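Local coordinates for Phospholipase/Carboxylesterase (Dyadobacter fermentans, PDB 4H0C), which is assigned to a phospholipase/carboxylesterase family of alpha/beta hydrolases and probably hydrolyses carboxylic esters, perhaps including palmitoyl groups on proteins, at residues Tyr5-Gln10 with Gln56-Ser61; Arg120-Tyr125 with Gly147-Thr152; Ala130-Leu135 with Ile156-Pro161; Gln19-Ala24 with Glu49-Ala54. All coordinates share one frame; numbering follows the deposited sequence. Where two conformers were deposited one is given.

Contact 1. Residues Tyr5-Gln10 with Gln56-Ser61; sequences YTHSKQ and QATNNS
H7 and T58 meet through the imidazole: the backbone N-H of T58 points at H7 ND1 over 3.0 Å, and the donor lies only 2° out of the ring plane, although the bond is bent at the hydrogen. H7 NE2 is committed on its own side of the ring to the carbonyl of W62, so both ring nitrogens have partners. The same ring edge brings CE1 of H7 to 3.1 Å from the carbonyl O of S61. That oxygen accepts from the hydroxyl of Y5, with OH and O 2.8 Å apart, the donor standing 50° above the carbonyl plane. Y5 reaches it with CG held between the backbone N and the carbonyl carbon (chi1 63°), which turns one ring face to N59, whose ND2 sits 3.4 Å above the plane near the ring centre. At the other end of the contact, Q56 N donates to Q10 O at 2.8 Å in a nearly straight bond. Polar atoms between these anchors gather round T58 OG1, which lies 3.1 Å from T6 O, where its proton has a rival acceptor. Water 1 also bonds to OG1 and lies 2.8 Å from S8 O and 2.7 Å from Q56 O, with more acceptors in reach than it has protons. Outside the pair, Q56 OE1 accepts from A35 N and S61 OG bonds to Q109. An H7 ring that accepts at ND1 while NE2 serves W62 O is consistent with a neutral imidazole protonated on NE2, fixed in rotation from both sides and joining two irregular loops largely through polar bonds.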
loop_
_atom_site.group_PDB
_atom_site.type_symbol
_atom_site.label_atom_id
_atom_site.label_comp_id
_atom_site.label_asym_id
_atom_site.label_seq_id
_atom_site.Cartn_x
_atom_site.Cartn_y
_atom_site.Cartn_z
ATOM N N TYR A 5 7.892 -8.500 -17.215
ATOM C CA TYR A 5 9.051 -8.489 -16.323
ATOM C C TYR A 5 8.718 -9.004 -14.930
ATOM O O TYR A 5 7.542 -9.086 -14.555
ATOM C CB TYR A 5 9.747 -7.109 -16.291
ATOM C CG TYR A 5 8.937 -5.927 -15.769
ATOM C CD1 TYR A 5 9.096 -5.471 -14.448
ATOM C CD2 TYR A 5 8.082 -5.221 -16.613
ATOM C CE1 TYR A 5 8.381 -4.384 -13.973
ATOM C CE2 TYR A 5 7.368 -4.118 -16.155
ATOM C CZ TYR A 5 7.518 -3.707 -14.831
ATOM O OH TYR A 5 6.820 -2.626 -14.351
ATOM N N THR A 6 9.777 -9.390 -14.207
ATOM C CA THR A 6 9.724 -9.967 -12.873
ATOM C C THR A 6 10.250 -8.945 -11.882
ATOM O O THR A 6 11.226 -8.266 -12.167
ATOM C CB THR A 6 10.676 -11.200 -12.811
ATOM O OG1 THR A 6 10.235 -12.180 -13.748
ATOM C CG2 THR A 6 10.744 -11.829 -11.427
ATOM N N HIS A 7 9.616 -8.846 -10.714
ATOM C CA HIS A 7 10.242 -8.137 -9.599
ATOM C C HIS A 7 11.072 -9.120 -8.852
ATOM O O HIS A 7 10.548 -10.036 -8.212
ATOM C CB HIS A 7 9.213 -7.468 -8.714
ATOM C CG HIS A 7 8.441 -6.403 -9.434
ATOM N ND1 HIS A 7 9.003 -5.219 -9.785
ATOM C CD2 HIS A 7 7.131 -6.381 -9.919
ATOM C CE1 HIS A 7 8.102 -4.470 -10.450
ATOM N NE2 HIS A 7 6.958 -5.168 -10.537
ATOM N N SER A 8 12.389 -8.980 -8.975
ATOM C CA SER A 8 13.296 -9.834 -8.220
ATOM C C SER A 8 13.243 -9.471 -6.727
ATOM O O SER A 8 12.794 -8.383 -6.354
ATOM C CB SER A 8 14.720 -9.744 -8.779
ATOM O OG SER A 8 15.267 -8.453 -8.579
ATOM N N LYS A 9 13.727 -10.379 -5.885
ATOM C CA LYS A 9 13.655 -10.226 -4.427
ATOM C C LYS A 9 14.681 -9.199 -3.930
ATOM O O LYS A 9 15.765 -9.551 -3.475
ATOM C CB LYS A 9 13.835 -11.588 -3.750
ATOM C CG LYS A 9 13.524 -11.630 -2.258
ATOM C CD LYS A 9 13.460 -13.071 -1.775
ATOM C CE LYS A 9 14.048 -13.243 -0.386
ATOM N NZ LYS A 9 14.300 -14.686 -0.077
ATOM N N GLN A 10 14.323 -7.929 -4.055
ATOM C CA GLN A 10 15.139 -6.812 -3.593
ATOM C C GLN A 10 14.398 -6.160 -2.418
ATOM O O GLN A 10 13.378 -5.492 -2.615
ATOM C CB GLN A 10 15.320 -5.795 -4.717
ATOM C CG GLN A 10 16.012 -6.268 -5.988
ATOM C CD GLN A 10 16.192 -5.127 -6.987
ATOM O OE1 GLN A 10 15.490 -5.048 -8.005
ATOM N NE2 GLN A 10 17.123 -4.229 -6.693
ATOM N N GLN A 56 12.055 -3.172 -3.405
ATOM C CA GLN A 56 12.367 -2.301 -4.533
ATOM C C GLN A 56 11.798 -2.886 -5.818
ATOM O O GLN A 56 12.088 -4.038 -6.146
ATOM C CB GLN A 56 13.895 -2.144 -4.681
ATOM C CG GLN A 56 14.315 -1.457 -5.973
ATOM C CD GLN A 56 13.963 0.027 -5.987
ATOM O OE1 GLN A 56 14.289 0.761 -5.039
ATOM N NE2 GLN A 56 13.304 0.482 -7.065
ATOM N N ALA A 57 11.054 -2.075 -6.572
ATOM C CA ALA A 57 10.498 -2.522 -7.848
ATOM C C ALA A 57 11.569 -2.576 -8.928
ATOM O O ALA A 57 12.411 -1.679 -9.048
ATOM C CB ALA A 57 9.347 -1.631 -8.296
ATOM N N THR A 58 11.533 -3.657 -9.705
ATOM C CA THR A 58 12.306 -3.746 -10.924
ATOM C C THR A 58 11.772 -2.671 -11.861
ATOM O O THR A 58 10.570 -2.413 -11.878
ATOM C CB THR A 58 12.186 -5.161 -11.518
ATOM O OG1 THR A 58 12.836 -6.068 -10.619
ATOM C CG2 THR A 58 12.853 -5.267 -12.896
ATOM N N ASN A 59 12.681 -2.016 -12.582
ATOM C CA ASN A 59 12.366 -0.853 -13.434
ATOM C C ASN A 59 11.829 0.351 -12.652
ATOM O O ASN A 59 11.278 1.308 -13.242
ATOM C CB ASN A 59 11.422 -1.252 -14.565
ATOM C CG ASN A 59 12.050 -2.261 -15.519
ATOM O OD1 ASN A 59 13.238 -2.171 -15.818
ATOM N ND2 ASN A 59 11.255 -3.228 -16.001
ATOM N N ASN A 60 12.024 0.315 -11.330
ATOM C CA ASN A 60 11.491 1.329 -10.409
ATOM C C ASN A 60 9.988 1.553 -10.612
ATOM O O ASN A 60 9.473 2.645 -10.354
ATOM C CB ASN A 60 12.219 2.675 -10.570
ATOM C CG ASN A 60 13.645 2.659 -10.063
ATOM O OD1 ASN A 60 14.124 1.679 -9.509
ATOM N ND2 ASN A 60 14.329 3.770 -10.250
ATOM N N SER A 61 9.285 0.511 -11.063
ATOM C CA SER A 61 7.863 0.628 -11.337
ATOM C C SER A 61 7.176 -0.713 -11.158
ATOM O O SER A 61 7.564 -1.710 -11.796
ATOM C CB SER A 61 7.639 1.170 -12.761
ATOM O OG SER A 61 6.247 1.225 -13.074
HETATM O O HOH W 1 12.490 -6.066 -7.843
#

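Contact 2. Residues Arg120-Tyr125 with Gly147-Thr152; sequences RNARKY and GDFKQT
The backbones around A122 and G147 run side by side without forming a regular strand pair: the bond from D148 N to A122 O is long and weak (3.3 Å), while CA-H...O approaches such as R123 CA to D148 O at 3.1 Å and K124 CA to F149 O at 3.5 Å fill the rest of the seam. The side chains make the firmer contacts. The methyl of A122 sits over the F149 ring, its CB 3.6 Å from the centroid and 7° off the normal, a CH-pi contact centred on the face. F149 gets there with CG anti to its carbonyl carbon (chi1 -77°), which swings the ring back beneath A122 although its CB sets off away from the other segment. At the ring's edge, CE1 of F149 comes to 4.2 Å from CD2 of Y125. T152 OG1 both accepts and donates: it takes the backbone N-H of Y125 at 2.9 Å, with 174° at the hydrogen, and gives its own O-H to F149 O at 2.7 Å on a carbonyl lone pair. F149 O thus takes a second bond besides that of T152 N. The Y125 hydroxyl closes back on its own segment, donating to N121 O at 2.6 Å, while the R123 guanidinium leaves to meet E93. Together these features describe a type I' turn, F149 to T152, overlapped at its start by an Asx turn in which D148 OD1 accepts from K150 N, and clamped to the loop after helix 109-120, at the N-terminal edge of parallel strands 127-131 and 153-160 in an alpha/beta hydrolase sheet.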
loop_
_atom_site.group_PDB
_atom_site.type_symbol
_atom_site.label_atom_id
_atom_site.label_comp_id
_atom_site.label_asym_id
_atom_site.label_seq_id
_atom_site.Cartn_x
_atom_site.Cartn_y
_atom_site.Cartn_z
ATOM N N ARG A 120 -6.800 -8.429 -1.599
ATOM C CA ARG A 120 -6.758 -9.838 -2.049
ATOM C C ARG A 120 -6.459 -10.788 -0.901
ATOM O O ARG A 120 -6.708 -11.999 -1.015
ATOM C CB ARG A 120 -5.698 -10.004 -3.147
ATOM C CG ARG A 120 -6.111 -9.381 -4.475
ATOM C CD ARG A 120 -5.125 -9.769 -5.554
ATOM N NE ARG A 120 -5.402 -9.076 -6.805
ATOM C CZ ARG A 120 -5.141 -9.573 -8.012
ATOM N NH1 ARG A 120 -4.651 -10.809 -8.137
ATOM N NH2 ARG A 120 -5.403 -8.850 -9.085
ATOM N N ASN A 121 -5.905 -10.243 0.191
ATOM C CA ASN A 121 -5.402 -11.039 1.311
ATOM C C ASN A 121 -5.855 -10.446 2.624
ATOM O O ASN A 121 -5.034 -10.160 3.490
ATOM C CB ASN A 121 -3.867 -11.099 1.260
ATOM C CG ASN A 121 -3.367 -11.769 -0.005
ATOM O OD1 ASN A 121 -3.398 -13.000 -0.115
ATOM N ND2 ASN A 121 -2.917 -10.974 -0.969
ATOM N N ALA A 122 -7.157 -10.177 2.731
ATOM C CA ALA A 122 -7.686 -9.415 3.879
ATOM C C ALA A 122 -7.661 -10.270 5.128
ATOM O O ALA A 122 -8.056 -11.420 5.097
ATOM C CB ALA A 122 -9.085 -8.884 3.601
ATOM N N ARG A 123 -7.120 -9.702 6.189
ATOM C CA ARG A 123 -7.132 -10.298 7.511
ATOM C C ARG A 123 -6.898 -9.174 8.484
ATOM O O ARG A 123 -6.850 -8.035 8.079
ATOM C CB ARG A 123 -6.084 -11.396 7.663
ATOM C CG ARG A 123 -4.726 -11.066 7.104
ATOM C CD ARG A 123 -3.910 -12.335 7.190
ATOM N NE ARG A 123 -2.617 -12.284 6.548
ATOM C CZ ARG A 123 -1.581 -13.021 6.951
ATOM N NH1 ARG A 123 -1.702 -13.822 8.016
ATOM N NH2 ARG A 123 -0.425 -12.940 6.305
ATOM N N LYS A 124 -6.749 -9.486 9.767
ATOM C CA LYS A 124 -6.511 -8.427 10.743
ATOM C C LYS A 124 -5.065 -7.982 10.600
ATOM O O LYS A 124 -4.141 -8.773 10.821
ATOM C CB LYS A 124 -6.795 -8.890 12.177
ATOM C CG LYS A 124 -6.729 -7.758 13.196
ATOM C CD LYS A 124 -7.124 -8.272 14.572
ATOM C CE LYS A 124 -7.300 -7.130 15.555
ATOM N NZ LYS A 124 -7.258 -7.579 16.970
ATOM N N TYR A 125 -4.875 -6.742 10.162
ATOM C CA TYR A 125 -3.545 -6.162 10.079
ATOM C C TYR A 125 -3.429 -5.058 11.118
ATOM O O TYR A 125 -4.444 -4.626 11.686
ATOM C CB TYR A 125 -3.323 -5.578 8.679
ATOM C CG TYR A 125 -3.169 -6.614 7.565
ATOM C CD1 TYR A 125 -2.102 -7.542 7.569
ATOM C CD2 TYR A 125 -4.083 -6.662 6.507
ATOM C CE1 TYR A 125 -1.953 -8.461 6.533
ATOM C CE2 TYR A 125 -3.956 -7.591 5.486
ATOM C CZ TYR A 125 -2.894 -8.471 5.491
ATOM O OH TYR A 125 -2.797 -9.365 4.461
ATOM N N GLY A 147 -11.229 -12.549 2.238
ATOM C CA GLY A 147 -10.805 -12.368 3.607
ATOM C C GLY A 147 -11.732 -11.448 4.381
ATOM O O GLY A 147 -12.811 -11.078 3.905
ATOM N N ASP A 148 -11.332 -11.113 5.608
ATOM C CA ASP A 148 -12.083 -10.144 6.418
ATOM C C ASP A 148 -11.075 -9.297 7.172
ATOM O O ASP A 148 -10.150 -9.838 7.774
ATOM C CB ASP A 148 -13.027 -10.855 7.401
ATOM C CG ASP A 148 -14.019 -9.884 8.056
ATOM O OD1 ASP A 148 -13.648 -9.179 9.030
ATOM O OD2 ASP A 148 -15.180 -9.819 7.595
ATOM N N PHE A 149 -11.208 -7.978 7.111
ATOM C CA PHE A 149 -10.221 -7.128 7.764
ATOM C C PHE A 149 -10.296 -7.093 9.311
ATOM O O PHE A 149 -9.373 -6.597 9.969
ATOM C CB PHE A 149 -10.265 -5.714 7.187
ATOM C CG PHE A 149 -9.610 -5.591 5.845
ATOM C CD1 PHE A 149 -8.222 -5.645 5.719
ATOM C CD2 PHE A 149 -10.377 -5.374 4.708
ATOM C CE1 PHE A 149 -7.616 -5.478 4.477
ATOM C CE2 PHE A 149 -9.786 -5.217 3.457
ATOM C CZ PHE A 149 -8.404 -5.266 3.335
ATOM N N LYS A 150 -11.380 -7.618 9.874
ATOM C CA LYS A 150 -11.549 -7.668 11.326
ATOM C C LYS A 150 -11.309 -6.281 11.936
ATOM O O LYS A 150 -10.655 -6.152 12.970
ATOM C CB LYS A 150 -10.599 -8.708 11.948
ATOM C CG LYS A 150 -10.705 -10.115 11.357
ATOM C CD LYS A 150 -11.899 -10.871 11.924
ATOM C CE LYS A 150 -11.656 -12.388 11.956
ATOM N NZ LYS A 150 -11.605 -13.023 10.612
ATOM N N GLN A 151 -11.818 -5.246 11.268
ATOM C CA GLN A 151 -11.788 -3.872 11.780
ATOM C C GLN A 151 -10.415 -3.205 11.630
ATOM O O GLN A 151 -10.187 -2.145 12.230
ATOM C CB GLN A 151 -12.303 -3.772 13.247
ATOM C CG GLN A 151 -13.632 -4.480 13.431
ATOM C CD GLN A 151 -14.247 -4.300 14.790
ATOM O OE1 GLN A 151 -13.707 -3.604 15.671
ATOM N NE2 GLN A 151 -15.410 -4.898 14.965
ATOM N N THR A 152 -9.526 -3.774 10.803
ATOM C CA THR A 152 -8.235 -3.105 10.483
ATOM C C THR A 152 -8.465 -1.632 10.118
ATOM O O THR A 152 -9.247 -1.335 9.196
ATOM C CB THR A 152 -7.517 -3.754 9.271
ATOM O OG1 THR A 152 -7.180 -5.109 9.554
ATOM C CG2 THR A 152 -6.245 -2.989 8.920
#

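Contact 3. Residues Ala130-Leu135 with Ile156-Pro161; sequences AFTGGL and ISTGNP
A130 and I156 are paired in parallel, and the bond that fixes them runs from S157 N to A130 O, 3.2 Å long and nearly along the C=O axis, with 163° at the hydrogen. I156 CA adds a CA-H...O contact to the same oxygen at 3.5 Å. Beyond this point regular pairing fades, since T132 adopts a backbone conformation with positive phi and turns the chain away from its neighbour. Its N lies 3.4 Å from S157 OG, a weak bond, which S157 can receive because its OG lies between its backbone N and carbonyl carbon (chi1 61°). The T132 and T158 side chains cross at about a right angle, CG2 of T132 touching OG1 of T158 at 3.6 Å. I156 sends its extended arm under the turn, where CD1 comes to 3.4 Å from G133 O, a buried oxygen with no polar partner in the model. In the second shell, S157 OG is held by E200, and T132 OG1 by R192 NH2, so both hydroxyls are oriented from outside the pair. T132 also touches H194, probably the histidine of a catalytic triad with S108 as nucleophile, as in other alpha/beta hydrolases, and citric acid, probably from the crystallisation liquor, lies about 3 Å from G133 at the nearest atoms; the turn therefore probably borders the active site at the C-terminal edge of the sheet. Outward, I156 packs on L115 of helix 109-120 and V174 of helix 167-179, T158 reaches V170 of the latter, and strand 183-190 flanks 153-160, with Y189 against S157.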
loop_
_atom_site.group_PDB
_atom_site.type_symbol
_atom_site.label_atom_id
_atom_site.label_comp_id
_atom_site.label_asym_id
_atom_site.label_seq_id
_atom_site.Cartn_x
_atom_site.Cartn_y
_atom_site.Cartn_z
ATOM N N ALA A 130 -2.939 4.270 2.606
ATOM C CA ALA A 130 -2.902 4.388 1.153
ATOM C C ALA A 130 -2.988 5.846 0.743
ATOM O O ALA A 130 -4.089 6.406 0.551
ATOM C CB ALA A 130 -4.023 3.572 0.520
ATOM N N PHE A 131 -1.821 6.493 0.653
ATOM C CA PHE A 131 -1.755 7.899 0.227
ATOM C C PHE A 131 -1.953 7.970 -1.280
ATOM O O PHE A 131 -1.060 7.601 -2.046
ATOM C CB PHE A 131 -0.396 8.543 0.558
ATOM C CG PHE A 131 -0.086 8.658 2.032
ATOM C CD1 PHE A 131 -0.890 9.411 2.888
ATOM C CD2 PHE A 131 1.070 8.052 2.556
ATOM C CE1 PHE A 131 -0.563 9.539 4.238
ATOM C CE2 PHE A 131 1.404 8.186 3.893
ATOM C CZ PHE A 131 0.580 8.925 4.747
ATOM N N THR A 132 -3.111 8.484 -1.693
ATOM C CA THR A 132 -3.456 8.684 -3.117
ATOM C C THR A 132 -3.387 7.402 -3.944
ATOM O O THR A 132 -2.525 7.233 -4.833
ATOM C CB THR A 132 -2.639 9.811 -3.751
ATOM O OG1 THR A 132 -2.665 10.943 -2.864
ATOM C CG2 THR A 132 -3.242 10.240 -5.143
ATOM N N GLY A 133 -4.296 6.488 -3.647
ATOM C CA GLY A 133 -4.367 5.248 -4.393
ATOM C C GLY A 133 -5.761 4.650 -4.373
ATOM O O GLY A 133 -6.637 5.077 -3.610
ATOM N N GLY A 134 -5.948 3.648 -5.219
ATOM C CA GLY A 134 -7.193 2.896 -5.302
ATOM C C GLY A 134 -6.932 1.457 -5.722
ATOM O O GLY A 134 -5.820 1.093 -6.136
ATOM N N LEU A 135 -7.973 0.636 -5.645
ATOM C CA LEU A 135 -7.882 -0.743 -6.116
ATOM C C LEU A 135 -7.649 -0.763 -7.646
ATOM O O LEU A 135 -8.011 0.177 -8.347
ATOM C CB LEU A 135 -9.141 -1.501 -5.730
ATOM C CG LEU A 135 -9.357 -1.782 -4.221
ATOM C CD1 LEU A 135 -10.773 -2.305 -4.031
ATOM C CD2 LEU A 135 -8.323 -2.740 -3.632
ATOM N N ILE A 156 -7.337 6.114 3.478
ATOM C CA ILE A 156 -7.246 6.251 2.033
ATOM C C ILE A 156 -7.521 7.703 1.665
ATOM O O ILE A 156 -8.507 8.298 2.090
ATOM C CB ILE A 156 -8.168 5.244 1.279
ATOM C CG1 ILE A 156 -7.984 5.329 -0.245
ATOM C CG2 ILE A 156 -9.628 5.413 1.675
ATOM C CD1 ILE A 156 -8.715 4.226 -1.012
ATOM N N SER A 157 -6.616 8.282 0.892
ATOM C CA SER A 157 -6.786 9.670 0.473
ATOM C C SER A 157 -6.561 9.840 -1.008
ATOM O O SER A 157 -5.996 8.979 -1.669
ATOM C CB SER A 157 -5.799 10.549 1.213
ATOM O OG SER A 157 -4.487 10.142 0.897
ATOM N N THR A 158 -7.039 10.963 -1.518
ATOM C CA THR A 158 -6.668 11.453 -2.833
ATOM C C THR A 158 -6.942 12.950 -2.902
ATOM O O THR A 158 -7.544 13.541 -1.982
ATOM C CB THR A 158 -7.368 10.683 -3.988
ATOM O OG1 THR A 158 -6.751 11.033 -5.243
ATOM C CG2 THR A 158 -8.883 10.963 -4.031
ATOM N N GLY A 159 -6.503 13.568 -3.983
ATOM C CA GLY A 159 -6.856 14.952 -4.221
ATOM C C GLY A 159 -8.023 15.010 -5.197
ATOM O O GLY A 159 -8.388 14.003 -5.833
ATOM N N ASN A 160 -8.631 16.185 -5.305
ATOM C CA ASN A 160 -9.732 16.369 -6.219
ATOM C C ASN A 160 -9.627 17.735 -6.872
ATOM O O ASN A 160 -9.578 18.755 -6.174
ATOM C CB ASN A 160 -11.075 16.193 -5.496
ATOM C CG ASN A 160 -12.268 16.259 -6.437
ATOM O OD1 ASN A 160 -12.151 16.036 -7.640
ATOM N ND2 ASN A 160 -13.427 16.566 -5.885
ATOM N N PRO A 161 -9.551 17.763 -8.209
ATOM C CA PRO A 161 -9.410 16.596 -9.085
ATOM C C PRO A 161 -7.978 16.036 -9.063
ATOM O O PRO A 161 -7.063 16.684 -8.544
ATOM C CB PRO A 161 -9.731 17.169 -10.467
ATOM C CG PRO A 161 -9.316 18.590 -10.370
ATOM C CD PRO A 161 -9.708 19.008 -8.985
#

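Contact 4. Residues Gln19-Ala24 with Glu49-Ala54; sequences QRAKKA and EMAIYA
K23 and A24 begin one strand of a beta-alpha-beta unit (strand 23-28, helix 35-39, strand 50-55) and pair in parallel with M50 and A51. The link across this start is A51 N to K23 O, 2.9 Å with 164° at the hydrogen, while M50 CA comes to 3.3 Å from the same carbonyl O. On one face of the sheet K23 CB rests 3.8 Å from CG of M50, a selenomethionine whose chain bends at chi2 (68°), carrying its SE and CE alongside the K23 aliphatic arm. On the other face lie A24 and A51, and A21 CB packs against A51 CB at 3.7 Å. At the entry to the strands, one of two K22 conformers brings NZ within 3.4 Å of E49 OE2, a salt bridge doubtful beyond that copy. Water 2 joins the backbones, accepting from K22 N and donating to E49 O at 2.7 Å. The nearest atom of the K23 side chain is about 4 Å from the sodium ion bound at I208 and K210. Backbone bonds from A24 to Q101 and Y103, and from M50 to V16, continue the sheet on both flanks. Adjacent parallel strands joined by a helical crossover are characteristic of the alpha/beta hydrolase core.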
loop_
_atom_site.group_PDB
_atom_site.type_symbol
_atom_site.label_atom_id
_atom_site.label_comp_id
_atom_site.label_asym_id
_atom_site.label_seq_id
_atom_site.Cartn_x
_atom_site.Cartn_y
_atom_site.Cartn_z
ATOM N N GLN A 19 14.260 -8.857 14.958
ATOM C CA GLN A 19 14.216 -9.751 16.108
ATOM C C GLN A 19 13.721 -9.067 17.387
ATOM O O GLN A 19 13.284 -9.744 18.322
ATOM C CB GLN A 19 15.584 -10.395 16.370
ATOM C CG GLN A 19 16.103 -11.300 15.254
ATOM C CD GLN A 19 17.621 -11.504 15.341
ATOM O OE1 GLN A 19 18.393 -10.540 15.225
ATOM N NE2 GLN A 19 18.056 -12.752 15.549
ATOM N N ARG A 20 13.797 -7.741 17.448
ATOM C CA ARG A 20 13.385 -7.033 18.660
ATOM C C ARG A 20 12.021 -6.362 18.493
ATOM O O ARG A 20 11.352 -6.049 19.478
ATOM C CB ARG A 20 14.463 -6.027 19.091
ATOM C CG ARG A 20 15.717 -6.715 19.632
ATOM C CD ARG A 20 16.733 -5.816 20.337
ATOM N NE ARG A 20 17.928 -6.617 20.627
ATOM C CZ ARG A 20 18.082 -7.384 21.707
ATOM N NH1 ARG A 20 17.135 -7.440 22.625
ATOM N NH2 ARG A 20 19.184 -8.113 21.865
ATOM N N ALA A 21 11.606 -6.175 17.241
ATOM C CA ALA A 21 10.456 -5.335 16.925
ATOM C C ALA A 21 9.120 -5.940 17.351
ATOM O O ALA A 21 8.883 -7.132 17.153
ATOM C CB ALA A 21 10.444 -5.018 15.442
ATOM N N LYS A 22 8.283 -5.089 17.942
ATOM C CA LYS A 22 6.905 -5.397 18.302
ATOM C C LYS A 22 5.990 -5.341 17.063
ATOM O O LYS A 22 4.951 -6.000 17.012
ATOM C CB LYS A 22 6.408 -4.376 19.341
ATOM C CG LYS A 22 7.288 -4.251 20.580
ATOM C CD LYS A 22 6.713 -3.309 21.637
ATOM C CE LYS A 22 6.877 -1.852 21.226
ATOM N NZ LYS A 22 8.302 -1.407 21.187
ATOM N N LYS A 23 6.386 -4.542 16.075
ATOM C CA LYS A 23 5.548 -4.244 14.915
ATOM C C LYS A 23 6.432 -4.137 13.679
ATOM O O LYS A 23 7.666 -3.994 13.793
ATOM C CB LYS A 23 4.802 -2.905 15.118
ATOM C CG LYS A 23 3.985 -2.803 16.377
ATOM C CD LYS A 23 3.410 -1.410 16.561
ATOM C CE LYS A 23 2.299 -1.448 17.608
ATOM N NZ LYS A 23 1.815 -0.064 17.866
ATOM N N ALA A 24 5.809 -4.202 12.504
ATOM C CA ALA A 24 6.533 -4.035 11.258
ATOM C C ALA A 24 5.709 -3.231 10.315
ATOM O O ALA A 24 4.482 -3.179 10.452
ATOM C CB ALA A 24 6.847 -5.380 10.628
ATOM N N GLU A 49 8.551 2.287 16.338
ATOM C CA GLU A 49 8.478 0.932 16.927
ATOM C C GLU A 49 8.458 -0.187 15.872
ATOM O O GLU A 49 8.420 -1.391 16.214
ATOM C CB GLU A 49 7.288 0.804 17.875
ATOM C CG GLU A 49 7.470 1.629 19.136
ATOM C CD GLU A 49 6.221 1.713 19.983
ATOM O OE1 GLU A 49 5.185 2.207 19.471
ATOM O OE2 GLU A 49 6.279 1.291 21.161
HETATM N N MSE A 50 8.555 0.198 14.600
HETATM C CA MSE A 50 8.446 -0.788 13.517
HETATM C C MSE A 50 9.787 -1.214 12.930
HETATM O O MSE A 50 10.714 -0.390 12.751
HETATM C CB MSE A 50 7.602 -0.278 12.352
HETATM C CG MSE A 50 6.062 -0.310 12.569
HETATM SE SE MSE A 50 5.563 0.987 13.921
HETATM C CE MSE A 50 3.685 1.059 13.448
ATOM N N ALA A 51 9.860 -2.509 12.620
ATOM C CA ALA A 51 10.842 -3.015 11.669
ATOM C C ALA A 51 10.309 -2.581 10.306
ATOM O O ALA A 51 9.163 -2.864 9.977
ATOM C CB ALA A 51 10.962 -4.532 11.764
ATOM N N ILE A 52 11.130 -1.892 9.525
ATOM C CA ILE A 52 10.688 -1.342 8.228
ATOM C C ILE A 52 11.225 -2.205 7.098
ATOM O O ILE A 52 12.437 -2.446 7.026
ATOM C CB ILE A 52 11.162 0.120 8.056
ATOM C CG1 ILE A 52 10.545 1.025 9.139
ATOM C CG2 ILE A 52 10.937 0.620 6.626
ATOM C CD1 ILE A 52 11.258 2.361 9.278
ATOM N N TYR A 53 10.316 -2.714 6.262
ATOM C CA TYR A 53 10.672 -3.428 5.032
ATOM C C TYR A 53 10.162 -2.648 3.833
ATOM O O TYR A 53 8.981 -2.326 3.774
ATOM C CB TYR A 53 9.969 -4.789 4.998
ATOM C CG TYR A 53 10.592 -5.822 5.920
ATOM C CD1 TYR A 53 11.196 -6.974 5.399
ATOM C CD2 TYR A 53 10.553 -5.667 7.304
ATOM C CE1 TYR A 53 11.771 -7.928 6.235
ATOM C CE2 TYR A 53 11.142 -6.611 8.144
ATOM C CZ TYR A 53 11.747 -7.741 7.593
ATOM O OH TYR A 53 12.333 -8.694 8.388
ATOM N N ALA A 54 11.024 -2.389 2.854
ATOM C CA ALA A 54 10.612 -1.690 1.645
ATOM C C ALA A 54 11.153 -2.460 0.435
ATOM O O ALA A 54 12.358 -2.420 0.171
ATOM C CB ALA A 54 11.131 -0.262 1.653
HETATM O O HOH W 2 9.294 -2.319 18.624
#

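From the N terminus, 5-10 leads into strand 11-15, and contact 4 (19-24 with 49-54) closes first, pairing the two strands of the beta-alpha-beta unit. Contact 1 closes a few residues later at 56-61, so contact 4 lies within its larger loop; their centres are about 22 Å apart. The chain then passes through helices 77-94 and 109-120 before contact 2 opens at 120-125. Contact 3 opens at 130-135, contact 2 closes at 147-152 and contact 3 at 156-161, so these two cross: contact 2 joins the loops leading into strands 127-131 and 153-160, and contact 3 pairs the strands further along. Contacts 3 and 4 belong to one sheet, on opposite sides of the chain's centre.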